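Local coordinates for uncharacterized protein (Leptotrichia buccalis, PDB 3T8K), which is of unknown function but folds as a stack of ankyrin-type alpha-hairpin repeats, an architecture that in other proteins commonly mediates protein-protein contacts, at residues Glu24-Gly29 and Met59-Lys64. Residues are numbered along the deposited sequence; the frame is centred on the assembly and turned at random.
Sequences ELFEKG and MFLINK
F60 sets the edge of its ring against one face of F26. The pair is T-shaped, with planes at 86° and ring centroids 5.2 Å apart. The leading atoms of F60 are CE2 and CZ, and they meet the CD2-CE2 side of F26 rather than its middle, with F60 CE2 3.8 Å from F26 CD2. Both side chains leave their helix toward the other segment, and with CG anti to the backbone N (chi1 -175° in F26, 173° in F60) the rings extend between the helices. L61 CD2 comes obliquely to the F26 ring, 4.3 Å from F26 CE1. K64 lays its aliphatic chain by both rings: CG sits over one face of F60, toward the rim, and CD comes obliquely to F26, 4.5 Å from F26 CE2. The fold is a row of ankyrin-like helical hairpins, and here helix 19-28 packs on helix 51-63 near its N-terminal end. Replacing F26 by an alanine is likely to deprive the F60 edge of the face it packs on and open a gap beside L61 CD2. F60 also meets the ring of F22, on the same helix as F26. E27 forms a salt bridge with K33; K64 NZ, 5.9 Å from E27 OE2, makes none with it.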
loop_
_atom_site.group_PDB
_atom_site.type_symbol
_atom_site.label_atom_id
_atom_site.label_comp_id
_atom_site.label_asym_id
_atom_site.label_seq_id
_atom_site.Cartn_x
_atom_site.Cartn_y
_atom_site.Cartn_z
ATOM N N GLU A 24 13.325 6.938 -19.957
ATOM C CA GLU A 24 13.222 6.321 -21.273
ATOM C C GLU A 24 11.798 6.466 -21.803
ATOM O O GLU A 24 11.607 6.846 -22.952
ATOM C CB GLU A 24 13.589 4.840 -21.237
ATOM C CG GLU A 24 15.054 4.537 -20.999
ATOM C CD GLU A 24 15.456 3.201 -21.610
ATOM O OE1 GLU A 24 15.227 3.015 -22.828
ATOM O OE2 GLU A 24 15.989 2.338 -20.871
ATOM N N LEU A 25 10.805 6.170 -20.960
ATOM C CA LEU A 25 9.411 6.230 -21.397
ATOM C C LEU A 25 8.953 7.657 -21.648
ATOM O O LEU A 25 8.226 7.921 -22.606
ATOM C CB LEU A 25 8.468 5.569 -20.379
ATOM C CG LEU A 25 7.960 4.165 -20.736
ATOM C CD1 LEU A 25 7.053 4.174 -21.995
ATOM C CD2 LEU A 25 9.147 3.211 -20.895
ATOM N N PHE A 26 9.340 8.565 -20.759
ATOM C CA PHE A 26 8.918 9.955 -20.877
ATOM C C PHE A 26 9.402 10.538 -22.197
ATOM O O PHE A 26 8.675 11.265 -22.885
ATOM C CB PHE A 26 9.479 10.766 -19.708
ATOM C CG PHE A 26 8.993 12.187 -19.667
ATOM C CD1 PHE A 26 7.721 12.486 -19.205
ATOM C CD2 PHE A 26 9.825 13.230 -20.048
ATOM C CE1 PHE A 26 7.273 13.799 -19.146
ATOM C CE2 PHE A 26 9.382 14.542 -19.998
ATOM C CZ PHE A 26 8.106 14.826 -19.544
ATOM N N GLU A 27 10.632 10.200 -22.565
ATOM C CA GLU A 27 11.225 10.759 -23.777
ATOM C C GLU A 27 10.863 10.004 -25.050
ATOM O O GLU A 27 10.621 10.626 -26.095
ATOM C CB GLU A 27 12.746 10.830 -23.633
ATOM C CG GLU A 27 13.212 11.707 -22.482
ATOM C CD GLU A 27 13.550 13.123 -22.916
ATOM O OE1 GLU A 27 13.318 13.466 -24.099
ATOM O OE2 GLU A 27 14.064 13.891 -22.072
ATOM N N LYS A 28 10.874 8.674 -24.978
ATOM C CA LYS A 28 10.758 7.842 -26.178
ATOM C C LYS A 28 9.378 7.203 -26.391
ATOM O O LYS A 28 9.089 6.719 -27.486
ATOM C CB LYS A 28 11.811 6.736 -26.154
ATOM C CG LYS A 28 13.255 7.238 -26.033
ATOM C CD LYS A 28 14.222 6.067 -26.056
ATOM C CE LYS A 28 15.624 6.492 -25.649
ATOM N NZ LYS A 28 16.567 5.338 -25.673
ATOM N N GLY A 29 8.552 7.191 -25.350
ATOM C CA GLY A 29 7.226 6.589 -25.428
ATOM C C GLY A 29 6.306 7.329 -26.388
ATOM O O GLY A 29 6.599 8.454 -26.792
HETATM N N MSE A 59 10.704 14.446 -8.270
HETATM C CA MSE A 59 11.383 15.730 -8.436
HETATM C C MSE A 59 11.488 16.134 -9.898
HETATM O O MSE A 59 11.347 17.307 -10.240
HETATM C CB MSE A 59 12.767 15.685 -7.802
HETATM C CG MSE A 59 12.731 15.456 -6.302
HETATM SE SE MSE A 59 11.991 16.978 -5.299
HETATM C CE MSE A 59 10.132 16.960 -5.855
ATOM N N PHE A 60 11.738 15.157 -10.758
ATOM C CA PHE A 60 11.825 15.427 -12.186
ATOM C C PHE A 60 10.502 15.993 -12.702
ATOM O O PHE A 60 10.477 17.032 -13.363
ATOM C CB PHE A 60 12.204 14.156 -12.942
ATOM C CG PHE A 60 12.145 14.298 -14.446
ATOM C CD1 PHE A 60 13.261 14.700 -15.160
ATOM C CD2 PHE A 60 10.975 14.033 -15.133
ATOM C CE1 PHE A 60 13.214 14.830 -16.546
ATOM C CE2 PHE A 60 10.916 14.159 -16.518
ATOM C CZ PHE A 60 12.040 14.562 -17.225
ATOM N N LEU A 61 9.406 15.313 -12.382
ATOM C CA LEU A 61 8.075 15.722 -12.832
ATOM C C LEU A 61 7.627 17.035 -12.226
ATOM O O LEU A 61 7.087 17.889 -12.920
ATOM C CB LEU A 61 7.037 14.643 -12.519
ATOM C CG LEU A 61 7.155 13.411 -13.417
ATOM C CD1 LEU A 61 6.247 12.298 -12.935
ATOM C CD2 LEU A 61 6.852 13.778 -14.865
ATOM N N ILE A 62 7.818 17.186 -10.918
ATOM C CA ILE A 62 7.484 18.448 -10.279
ATOM C C ILE A 62 8.221 19.613 -10.938
ATOM O O ILE A 62 7.629 20.660 -11.203
ATOM C CB ILE A 62 7.764 18.422 -8.765
ATOM C CG1 ILE A 62 6.779 17.473 -8.087
ATOM C CG2 ILE A 62 7.637 19.822 -8.176
ATOM C CD1 ILE A 62 7.074 17.234 -6.636
ATOM N N ASN A 63 9.509 19.426 -11.208
ATOM C CA ASN A 63 10.298 20.471 -11.861
ATOM C C ASN A 63 9.848 20.768 -13.294
ATOM O O ASN A 63 10.061 21.872 -13.796
ATOM C CB ASN A 63 11.798 20.147 -11.814
ATOM C CG ASN A 63 12.368 20.213 -10.396
ATOM O OD1 ASN A 63 11.756 20.787 -9.490
ATOM N ND2 ASN A 63 13.546 19.627 -10.205
ATOM N N LYS A 64 9.224 19.787 -13.943
ATOM C CA LYS A 64 8.704 19.970 -15.301
ATOM C C LYS A 64 7.275 20.510 -15.280
ATOM O O LYS A 64 6.675 20.720 -16.331
ATOM C CB LYS A 64 8.758 18.660 -16.096
ATOM C CG LYS A 64 10.162 18.171 -16.401
ATOM C CD LYS A 64 10.479 18.327 -17.870
ATOM C CE LYS A 64 11.958 18.565 -18.094
ATOM N NZ LYS A 64 12.228 18.860 -19.530
#